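Local coordinates for protein pleckstrin homology domain-containing family A member 8 (Homo sapiens, PDB 5KDI) that probably carries simple glycosphingolipids between membranes through its GLTP-fold domain, which encloses the lipid's two hydrocarbon chains, at residues 104-109 against 126-131; 132-135 against 141-144; 113-118 against 177-182. The protein carries 2 engineered substitutions. One frame throughout, in Å; residues are numbered along the deposited sequence. Where two conformers were deposited one is given.

Contact 1: 104-109 against 126-131; sequences LKFLKG and NNAYGK. With 6S8 ((~{Z})-~{N}-[(~{E},2~{S},3~{R})-1-[(2~{R},3~{R},4~{S},5~{R},6~{R})-6-(hydroxymethyl)-3,4,5-tris(oxidanyl)oxan-2-yl]oxy-3-oxidanyl-octadec-4-en-2-yl]octadec-9-enamide), chain C.
The Phe106 ring turns one edge to the backbone of helix 121-131. Ala128 C and Tyr129 N lie at that edge, close to the ring plane, and Phe106 CE1 stands 3.6 Å from Tyr129 N. Phe106 CE1 is also 3.9 Å from Tyr129 CB. Phe106 CE1 in turn sits at the edge of the Tyr129 ring, so the two rings do not stack on each other. On the lipid side, Phe106 CD2 and CE2 meet the oleoyl chain at its double bond; CD2 is 3.6 Å from CAJ of 6S8, which approaches obliquely. CE2 also reaches C12 of the sphingoid chain, so the ring touches both hydrocarbon chains. Phe106 CG lies anti to the backbone N (chi1 171°), and this swings the ring between the neighbouring helix and the ligand. Leu107, the next residue, packs on the same acyl chain, with CB 3.9 Å from CAI of 6S8.

Beside the ring the backbones come close. Ala128 CB points at helix 93-115 and rests 3.6 Å from Gly109 C. The nearest CA pair, Gly109 and Ala128, is 4.8 Å apart. The small residues permit this approach. The contact is apolar and mostly buried. The polar end of Tyr129 is engaged by His137, which also hydrogen-bonds the lipid through its other ring nitrogen.

The two helical segments run roughly antiparallel at 142°, with their axes 8.4 Å apart at closest approach. Helix 139-150 packs on both aromatics through Phe145, which touches Phe106 and stacks on Tyr129. Helix 172-202 packs against Lys105, Leu107 and Lys108 of helix 93-115.

Contact 2: 132-135 against 141-144; sequences TLRQ and VRGV. With 6S8 ((~{Z})-~{N}-[(~{E},2~{S},3~{R})-1-[(2~{R},3~{R},4~{S},5~{R},6~{R})-6-(hydroxymethyl)-3,4,5-tris(oxidanyl)oxan-2-yl]oxy-3-oxidanyl-octadec-4-en-2-yl]octadec-9-enamide), chain C.
Arg134 and Arg142 meet through their guanidinium groups and through one carbonyl. Arg142 NH1 sits over the centre of the Arg134 guanidinium, on one face, 3.3 Å from Arg134 CZ. The two planes are 31° apart, so the groups overlap without lying flat on each other. The side chains cross at about a right angle. In return Arg134 CG lies over the centre of one face of the Arg142 guanidinium, 3.7 Å from Arg142 CZ.

The carbonyl of Arg134 takes two weak hydrogen bonds from Arg142. NH2 of Arg142 is 3.0 Å from Arg134 O, and NE of Arg142 is 3.4 Å from it. Both are bent, at about 130°. The NE of Arg142 has a stronger partner in His137 O, in the loop just before helix 139-150. Arg142 has CG anti to its carbonyl carbon (chi1 -69°) and runs extended to NE, which carries its guanidinium across to the Arg134 backbone.

Tyr129 of helix 121-131 touches both arginines. Leu133, Val141 and Val144 face the lipid. Val144 CG1 is 3.6 Å from C8 of its sphingoid chain, and Val141 CG1 is 4.1 Å from C4 of 6S8. The loop and helix 139-150 thus line the pocket inside and pair arginines outside.

Arg134 NH2 and Arg142 NH1 are two donors 3.4 Å apart and share no hydrogen bond. The like charges probably repel, an effect that solvent at this surface should weaken. The attraction across the contact is the weak pair of bonds from Arg142 to Arg134 O, while His137 O separately anchors Arg142 NE.

Contact 3: 113-118 against 177-182; sequences EVKNGE and GMQRDL
Lys115 and Gln179 hold each other through two hydrogen bonds. Gln179 NE2 donates to Lys115 O at 2.8 Å, nearly straight at 166°. It meets a lone pair of that oxygen in the carbonyl plane, and the acceptor lies close to the amide plane of Gln179. In the other direction Lys115 NZ donates to Gln179 OE1 at 2.6 Å. Here the ammonium stands above the carbonyl plane of the amide, not on a lone pair. Both ends of one amide are therefore used by a single residue.

Bends in the chains allow this. Lys115 leaves its helix with CG opposite the backbone N and stays extended as far as CE. Its last bond is nearly eclipsed (chi4 21°) and brings NZ to Gln179 OE1. That bond and a second one, to Ser183 OG, probably compensate. Gln179 folds at chi2 (-72°), which brings its amide back to the Lys115 carbonyl.

The aliphatic part of Lys115 slides past Leu182 in the opposite direction. Lys115 CB is 4.1 Å from Leu182 CD1. Phe4 of the N-terminal loop also packs on Leu182.

Helix 93-115 ends here in a Schellman motif. Glu118 N bonds to Glu113 O, Gly117 N bonds to Val114 O, and Gly117 takes the positive phi. The contact joins the C-terminal end of helix 93-115 to helix 172-202 of the all-helical GLTP fold.

Overall arrangement
Contact 1 is the buried one. Contact 2 lies at the surface, and contact 3 is partly buried, its centre about 17 Å from the centre of the chain. Contacts 1 and 3 share helix 93-115, and Asn127 ND2 of contact 1 probably hydrogen-bonds Glu113 OE2 of contact 3. Contacts 1 and 2 follow each other along the chain, and Tyr129 O probably accepts a hydrogen bond from Arg134 N. Both touch the glycolipid. In contact 3 the side chain of Leu182 is about 7 Å from the bound 6S8. Contact 1 is aromatic and aliphatic, contact 2 overlaps two guanidinium groups and sets one on a carbonyl, and contact 3 exchanges amide and ammonium bonds at a helix end.

Contact 1: 104-109 against 126-131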
# COMPACT_ATOMS: atom_id res chain seq x y z
N LEU A 104 1.13 2.92 1.53
CA LEU A 104 0.34 1.93 2.29
C LEU A 104 -0.29 2.57 3.54
O LEU A 104 -1.41 2.18 3.93
CB LEU A 104 1.19 0.73 2.64
CG LEU A 104 1.64 -0.20 1.50
CD1 LEU A 104 2.54 -1.28 2.07
CD2 LEU A 104 0.46 -0.81 0.80
N LYS A 105 0.43 3.50 4.19
CA LYS A 105 -0.17 4.17 5.37
C LYS A 105 -1.47 4.92 4.93
O LYS A 105 -2.48 4.90 5.64
CB LYS A 105 0.76 5.15 6.06
CG LYS A 105 1.92 4.50 6.75
CD LYS A 105 1.69 4.24 8.24
CE LYS A 105 2.95 3.77 9.01
NZ LYS A 105 3.76 4.98 9.22
N PHE A 106 -1.43 5.58 3.76
CA PHE A 106 -2.60 6.21 3.16
C PHE A 106 -3.73 5.19 2.89
O PHE A 106 -4.90 5.38 3.33
CB PHE A 106 -2.24 7.01 1.93
CG PHE A 106 -3.42 7.50 1.14
CD1 PHE A 106 -4.29 8.45 1.64
CD2 PHE A 106 -3.70 6.98 -0.08
CE1 PHE A 106 -5.39 8.90 0.89
CE2 PHE A 106 -4.77 7.43 -0.82
CZ PHE A 106 -5.63 8.38 -0.33
N LEU A 107 -3.39 4.07 2.23
CA LEU A 107 -4.35 3.03 1.96
C LEU A 107 -5.02 2.51 3.26
O LEU A 107 -6.23 2.34 3.34
CB LEU A 107 -3.62 1.86 1.22
CG LEU A 107 -4.49 0.63 0.99
CD1 LEU A 107 -5.70 0.93 0.06
CD2 LEU A 107 -3.58 -0.46 0.45
N LYS A 108 -4.19 2.27 4.28
CA LYS A 108 -4.66 1.78 5.58
C LYS A 108 -5.68 2.80 6.16
O LYS A 108 -6.74 2.43 6.65
CB LYS A 108 -3.53 1.49 6.53
CG LYS A 108 -3.88 0.68 7.73
CD LYS A 108 -2.74 0.31 8.61
CE LYS A 108 -2.28 1.47 9.42
NZ LYS A 108 -3.19 1.69 10.61
N GLY A 109 -5.32 4.11 6.10
CA GLY A 109 -6.18 5.15 6.65
C GLY A 109 -7.51 5.19 5.93
O GLY A 109 -8.56 5.32 6.54
N ASN A 126 -10.03 11.91 1.64
CA ASN A 126 -9.47 13.17 2.02
C ASN A 126 -9.05 13.14 3.51
O ASN A 126 -8.01 13.67 3.87
CB ASN A 126 -10.47 14.30 1.78
CG ASN A 126 -9.80 15.64 1.83
OD1 ASN A 126 -8.76 15.83 1.23
ND2 ASN A 126 -10.38 16.56 2.61
N ASN A 127 -9.84 12.49 4.35
CA ASN A 127 -9.45 12.36 5.77
C ASN A 127 -8.13 11.61 5.89
O ASN A 127 -7.17 12.05 6.60
CB ASN A 127 -10.53 11.60 6.50
CG ASN A 127 -11.77 12.50 6.87
OD1 ASN A 127 -11.80 13.72 6.63
ND2 ASN A 127 -12.79 11.87 7.50
N ALA A 128 -8.03 10.50 5.15
CA ALA A 128 -6.80 9.68 5.21
C ALA A 128 -5.60 10.47 4.64
O ALA A 128 -4.49 10.43 5.24
CB ALA A 128 -7.01 8.39 4.45
N TYR A 129 -5.85 11.23 3.56
CA TYR A 129 -4.77 11.99 2.92
C TYR A 129 -4.08 12.99 3.86
O TYR A 129 -2.81 13.04 4.01
CB TYR A 129 -5.32 12.72 1.68
CG TYR A 129 -4.25 13.44 0.92
CD1 TYR A 129 -4.24 14.81 0.85
CD2 TYR A 129 -3.30 12.76 0.17
CE1 TYR A 129 -3.27 15.48 0.11
CE2 TYR A 129 -2.31 13.42 -0.54
CZ TYR A 129 -2.33 14.79 -0.60
OH TYR A 129 -1.37 15.45 -1.34
N GLY A 130 -4.91 13.75 4.53
CA GLY A 130 -4.51 14.76 5.48
C GLY A 130 -3.60 14.21 6.57
O GLY A 130 -2.64 14.86 7.00
N LYS A 131 -3.91 13.00 7.02
CA LYS A 131 -3.16 12.36 8.10
C LYS A 131 -1.90 11.62 7.66
O LYS A 131 -1.12 11.21 8.49
CB LYS A 131 -4.07 11.35 8.83
CG LYS A 131 -5.27 12.00 9.50
CD LYS A 131 -6.32 10.99 9.92
CE LYS A 131 -7.50 11.69 10.57
NZ LYS A 131 -8.42 10.71 11.18
C1 6S8 C . 6.56 10.61 -5.06
C2 6S8 C . 5.05 10.65 -5.03
N2 6S8 C . 4.56 9.35 -4.59
C3 6S8 C . 4.50 10.98 -6.45
O3 6S8 C . 5.09 12.24 -6.84
C4 6S8 C . 3.02 11.06 -6.41
C5 6S8 C . 2.27 10.24 -7.15
C6 6S8 C . 0.77 10.24 -7.22
C7 6S8 C . 0.01 11.17 -6.31
C8 6S8 C . -1.33 11.30 -6.97
C9 6S8 C . -2.33 11.55 -5.90
C10 6S8 C . -2.66 10.25 -5.23
C11 6S8 C . -4.14 9.88 -5.44
C12 6S8 C . -4.59 8.99 -4.30
C13 6S8 C . -5.28 7.70 -4.70
C14 6S8 C . -6.73 7.83 -5.15
C15 6S8 C . -7.56 6.60 -4.75
C16 6S8 C . -8.43 5.95 -5.81
C17 6S8 C . -9.93 5.77 -5.53
C18 6S8 C . -10.31 4.80 -4.42
C1A 6S8 C . 8.31 9.04 -5.58
O1A 6S8 C . 7.06 9.60 -5.93
C2A 6S8 C . 8.43 7.66 -6.17
O2A 6S8 C . 7.39 6.84 -5.62
C3A 6S8 C . 9.84 7.09 -5.99
O3A 6S8 C . 9.95 5.88 -6.69
C4A 6S8 C . 10.86 8.10 -6.46
O4A 6S8 C . 10.90 8.16 -7.89
O5A 6S8 C . 11.20 11.80 -5.87
C5M 6S8 C . 10.61 9.45 -5.82
C6A 6S8 C . 11.59 10.48 -6.31
O6A 6S8 C . 9.28 9.88 -6.15
CAA 6S8 C . 3.75 9.20 -3.56
OAA 6S8 C . 3.40 10.09 -2.79
CAB 6S8 C . 3.32 7.78 -3.33
CAC 6S8 C . 2.07 7.79 -4.25
CAD 6S8 C . 0.91 7.31 -3.49
CAE 6S8 C . 0.46 6.05 -4.19
CAF 6S8 C . -0.74 5.56 -3.39
CAG 6S8 C . -0.60 4.06 -3.08
CAH 6S8 C . -1.96 3.35 -3.18
CAI 6S8 C . -2.80 3.85 -2.04
CAJ 6S8 C . -4.11 4.11 -2.13
CAK 6S8 C . -4.94 3.90 -3.36
CAL 6S8 C . -6.33 3.78 -2.73
CAM 6S8 C . -7.36 3.07 -3.58
CAN 6S8 C . -6.89 1.67 -3.90
CAO 6S8 C . -8.09 0.77 -4.10
CAP 6S8 C . -8.50 0.06 -2.85
CAQ 6S8 C . -8.65 -1.41 -3.07
CAR 6S8 C . -8.22 -2.09 -1.84

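Contact 2: 132-135 against 141-144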
# COMPACT_ATOMS: atom_id res chain seq x y z
N THR A 132 -1.75 11.40 6.36
CA THR A 132 -0.68 10.52 5.85
C THR A 132 0.18 11.25 4.80
O THR A 132 1.23 11.85 5.13
CB THR A 132 -1.28 9.15 5.34
OG1 THR A 132 -2.22 9.36 4.26
CG2 THR A 132 -1.93 8.43 6.42
N LEU A 133 -0.23 11.16 3.56
CA LEU A 133 0.61 11.55 2.45
C LEU A 133 0.78 13.04 2.25
O LEU A 133 1.79 13.49 1.70
CB LEU A 133 0.14 10.96 1.12
CG LEU A 133 0.38 9.55 0.72
CD1 LEU A 133 -0.45 9.25 -0.56
CD2 LEU A 133 1.89 9.40 0.56
N ARG A 134 -0.21 13.83 2.70
CA ARG A 134 -0.20 15.26 2.45
C ARG A 134 1.10 15.91 2.91
O ARG A 134 1.65 16.75 2.20
CB ARG A 134 -1.40 15.93 3.10
CG ARG A 134 -1.58 17.41 2.84
CD ARG A 134 -2.93 17.90 3.35
NE ARG A 134 -3.17 19.30 3.08
CZ ARG A 134 -2.74 20.33 3.79
NH1 ARG A 134 -2.00 20.13 4.86
NH2 ARG A 134 -3.16 21.55 3.47
N GLN A 135 1.61 15.50 4.07
CA GLN A 135 2.84 16.06 4.60
C GLN A 135 4.06 15.87 3.67
O GLN A 135 5.05 16.60 3.78
CB GLN A 135 3.20 15.53 5.99
CG GLN A 135 3.57 14.05 5.95
CD GLN A 135 3.52 13.41 7.32
OE1 GLN A 135 2.77 12.41 7.58
NE2 GLN A 135 4.34 13.88 8.17
N VAL A 141 1.67 18.43 -6.38
CA VAL A 141 1.20 17.06 -6.14
C VAL A 141 -0.09 17.06 -5.30
O VAL A 141 -1.00 16.27 -5.56
CB VAL A 141 2.30 16.14 -5.59
CG1 VAL A 141 1.74 14.75 -5.26
CG2 VAL A 141 3.46 16.03 -6.59
N ARG A 142 -0.22 18.03 -4.38
CA ARG A 142 -1.47 18.16 -3.66
C ARG A 142 -2.61 18.45 -4.64
O ARG A 142 -3.76 18.00 -4.47
CB ARG A 142 -1.41 19.23 -2.59
CG ARG A 142 -0.50 18.83 -1.45
CD ARG A 142 -0.43 19.89 -0.35
NE ARG A 142 0.51 19.52 0.69
CZ ARG A 142 0.67 20.15 1.87
NH1 ARG A 142 -0.06 21.21 2.15
NH2 ARG A 142 1.57 19.72 2.76
N GLY A 143 -2.31 19.29 -5.65
CA GLY A 143 -3.27 19.57 -6.73
C GLY A 143 -3.68 18.32 -7.53
O GLY A 143 -4.83 18.20 -7.91
N VAL A 144 -2.72 17.43 -7.78
CA VAL A 144 -3.00 16.14 -8.43
C VAL A 144 -3.88 15.27 -7.56
O VAL A 144 -4.82 14.66 -8.03
CB VAL A 144 -1.68 15.43 -8.81
CG1 VAL A 144 -1.91 13.97 -9.33
CG2 VAL A 144 -0.97 16.29 -9.86
C1 6S8 C . 6.56 10.61 -5.06
C2 6S8 C . 5.05 10.65 -5.03
N2 6S8 C . 4.56 9.35 -4.59
C3 6S8 C . 4.50 10.98 -6.45
O3 6S8 C . 5.09 12.24 -6.84
C4 6S8 C . 3.02 11.06 -6.41
C5 6S8 C . 2.27 10.24 -7.15
C6 6S8 C . 0.77 10.24 -7.22
C7 6S8 C . 0.01 11.17 -6.31
C8 6S8 C . -1.33 11.30 -6.97
C9 6S8 C . -2.33 11.55 -5.90
C10 6S8 C . -2.66 10.25 -5.23
C11 6S8 C . -4.14 9.88 -5.44
C12 6S8 C . -4.59 8.99 -4.30
C13 6S8 C . -5.28 7.70 -4.70
C14 6S8 C . -6.73 7.83 -5.15
C15 6S8 C . -7.56 6.60 -4.75
C16 6S8 C . -8.43 5.95 -5.81
C17 6S8 C . -9.93 5.77 -5.53
C18 6S8 C . -10.31 4.80 -4.42
C1A 6S8 C . 8.31 9.04 -5.58
O1A 6S8 C . 7.06 9.60 -5.93
C2A 6S8 C . 8.43 7.66 -6.17
O2A 6S8 C . 7.39 6.84 -5.62
C3A 6S8 C . 9.84 7.09 -5.99
O3A 6S8 C . 9.95 5.88 -6.69
C4A 6S8 C . 10.86 8.10 -6.46
O4A 6S8 C . 10.90 8.16 -7.89
O5A 6S8 C . 11.20 11.80 -5.87
C5M 6S8 C . 10.61 9.45 -5.82
C6A 6S8 C . 11.59 10.48 -6.31
O6A 6S8 C . 9.28 9.88 -6.15
CAA 6S8 C . 3.75 9.20 -3.56
OAA 6S8 C . 3.40 10.09 -2.79
CAB 6S8 C . 3.32 7.78 -3.33
CAC 6S8 C . 2.07 7.79 -4.25
CAD 6S8 C . 0.91 7.31 -3.49
CAE 6S8 C . 0.46 6.05 -4.19
CAF 6S8 C . -0.74 5.56 -3.39
CAG 6S8 C . -0.60 4.06 -3.08
CAH 6S8 C . -1.96 3.35 -3.18
CAI 6S8 C . -2.80 3.85 -2.04
CAJ 6S8 C . -4.11 4.11 -2.13
CAK 6S8 C . -4.94 3.90 -3.36
CAL 6S8 C . -6.33 3.78 -2.73
CAM 6S8 C . -7.36 3.07 -3.58
CAN 6S8 C . -6.89 1.67 -3.90
CAO 6S8 C . -8.09 0.77 -4.10
CAP 6S8 C . -8.50 0.06 -2.85
CAQ 6S8 C . -8.65 -1.41 -3.07
CAR 6S8 C . -8.22 -2.09 -1.84

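Contact 3: 113-118 against 177-182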
# COMPACT_ATOMS: atom_id res chain seq x y z
N GLU A 113 -11.37 4.17 7.45
CA GLU A 113 -12.58 5.01 7.38
C GLU A 113 -13.75 4.21 6.82
O GLU A 113 -14.85 4.25 7.35
CB GLU A 113 -12.35 6.24 6.49
CG GLU A 113 -11.49 7.30 7.09
CD GLU A 113 -12.27 8.46 7.71
OE1 GLU A 113 -13.47 8.72 7.40
OE2 GLU A 113 -11.65 9.10 8.55
N VAL A 114 -13.51 3.55 5.68
CA VAL A 114 -14.54 2.67 5.07
C VAL A 114 -15.04 1.57 6.00
O VAL A 114 -16.24 1.36 6.13
CB VAL A 114 -14.10 2.06 3.72
CG1 VAL A 114 -15.23 1.15 3.21
CG2 VAL A 114 -13.79 3.21 2.71
N LYS A 115 -14.12 0.88 6.66
CA LYS A 115 -14.46 -0.19 7.59
C LYS A 115 -15.32 0.31 8.75
O LYS A 115 -16.16 -0.43 9.25
CB LYS A 115 -13.22 -0.84 8.15
CG LYS A 115 -13.48 -2.02 9.08
CD LYS A 115 -12.29 -2.54 9.80
CE LYS A 115 -12.67 -3.46 10.97
NZ LYS A 115 -14.02 -4.07 10.93
N ASN A 116 -15.06 1.54 9.20
CA ASN A 116 -15.74 2.13 10.35
C ASN A 116 -17.06 2.82 9.92
O ASN A 116 -17.74 3.48 10.69
CB ASN A 116 -14.80 3.13 11.09
CG ASN A 116 -13.62 2.49 11.80
OD1 ASN A 116 -13.60 1.27 12.10
ND2 ASN A 116 -12.60 3.34 12.08
N GLY A 117 -17.43 2.63 8.66
CA GLY A 117 -18.75 2.97 8.17
C GLY A 117 -18.88 4.23 7.36
O GLY A 117 -19.98 4.68 7.14
N GLU A 118 -17.76 4.79 6.89
CA GLU A 118 -17.82 5.98 6.00
C GLU A 118 -18.24 5.56 4.60
O GLU A 118 -17.60 4.68 3.98
CB GLU A 118 -16.51 6.71 5.95
CG GLU A 118 -16.53 7.94 5.08
CD GLU A 118 -17.52 9.01 5.54
OE1 GLU A 118 -17.33 9.56 6.62
OE2 GLU A 118 -18.46 9.35 4.79
N GLY A 177 -18.53 -9.95 5.06
CA GLY A 177 -17.26 -10.42 4.54
C GLY A 177 -16.20 -9.34 4.42
O GLY A 177 -15.01 -9.58 4.72
N MET A 178 -16.64 -8.14 4.03
CA MET A 178 -15.76 -6.96 4.03
C MET A 178 -15.22 -6.65 5.43
O MET A 178 -14.03 -6.39 5.59
CB MET A 178 -16.53 -5.74 3.57
CG MET A 178 -16.69 -5.70 2.10
SD MET A 178 -15.26 -4.91 1.39
CE MET A 178 -15.78 -3.25 1.79
N GLN A 179 -16.11 -6.66 6.42
CA GLN A 179 -15.71 -6.46 7.82
C GLN A 179 -14.74 -7.53 8.27
O GLN A 179 -13.72 -7.18 8.89
CB GLN A 179 -16.91 -6.42 8.81
CG GLN A 179 -17.78 -5.20 8.59
CD GLN A 179 -17.11 -3.92 9.06
OE1 GLN A 179 -16.44 -3.90 10.09
NE2 GLN A 179 -17.22 -2.86 8.25
N ARG A 180 -15.05 -8.80 7.99
CA ARG A 180 -14.17 -9.94 8.33
C ARG A 180 -12.84 -9.75 7.72
O ARG A 180 -11.81 -9.83 8.42
CB ARG A 180 -14.81 -11.26 7.85
CG ARG A 180 -13.98 -12.54 7.95
CD ARG A 180 -14.43 -13.68 7.08
NE ARG A 180 -14.31 -13.32 5.66
CZ ARG A 180 -15.24 -13.44 4.72
NH1 ARG A 180 -16.45 -13.93 5.01
NH2 ARG A 180 -14.94 -13.03 3.48
N ASP A 181 -12.80 -9.47 6.42
CA ASP A 181 -11.53 -9.44 5.72
C ASP A 181 -10.69 -8.23 6.07
O ASP A 181 -9.45 -8.34 6.21
CB ASP A 181 -11.78 -9.51 4.21
CG ASP A 181 -12.29 -10.86 3.77
OD1 ASP A 181 -12.23 -11.83 4.58
OD2 ASP A 181 -12.74 -10.95 2.59
N LEU A 182 -11.32 -7.04 6.16
CA LEU A 182 -10.59 -5.83 6.59
C LEU A 182 -10.11 -5.89 8.01
O LEU A 182 -9.04 -5.34 8.34
CB LEU A 182 -11.42 -4.56 6.35
CG LEU A 182 -11.56 -4.12 4.89
CD1 LEU A 182 -12.55 -2.97 4.77
CD2 LEU A 182 -10.18 -3.90 4.26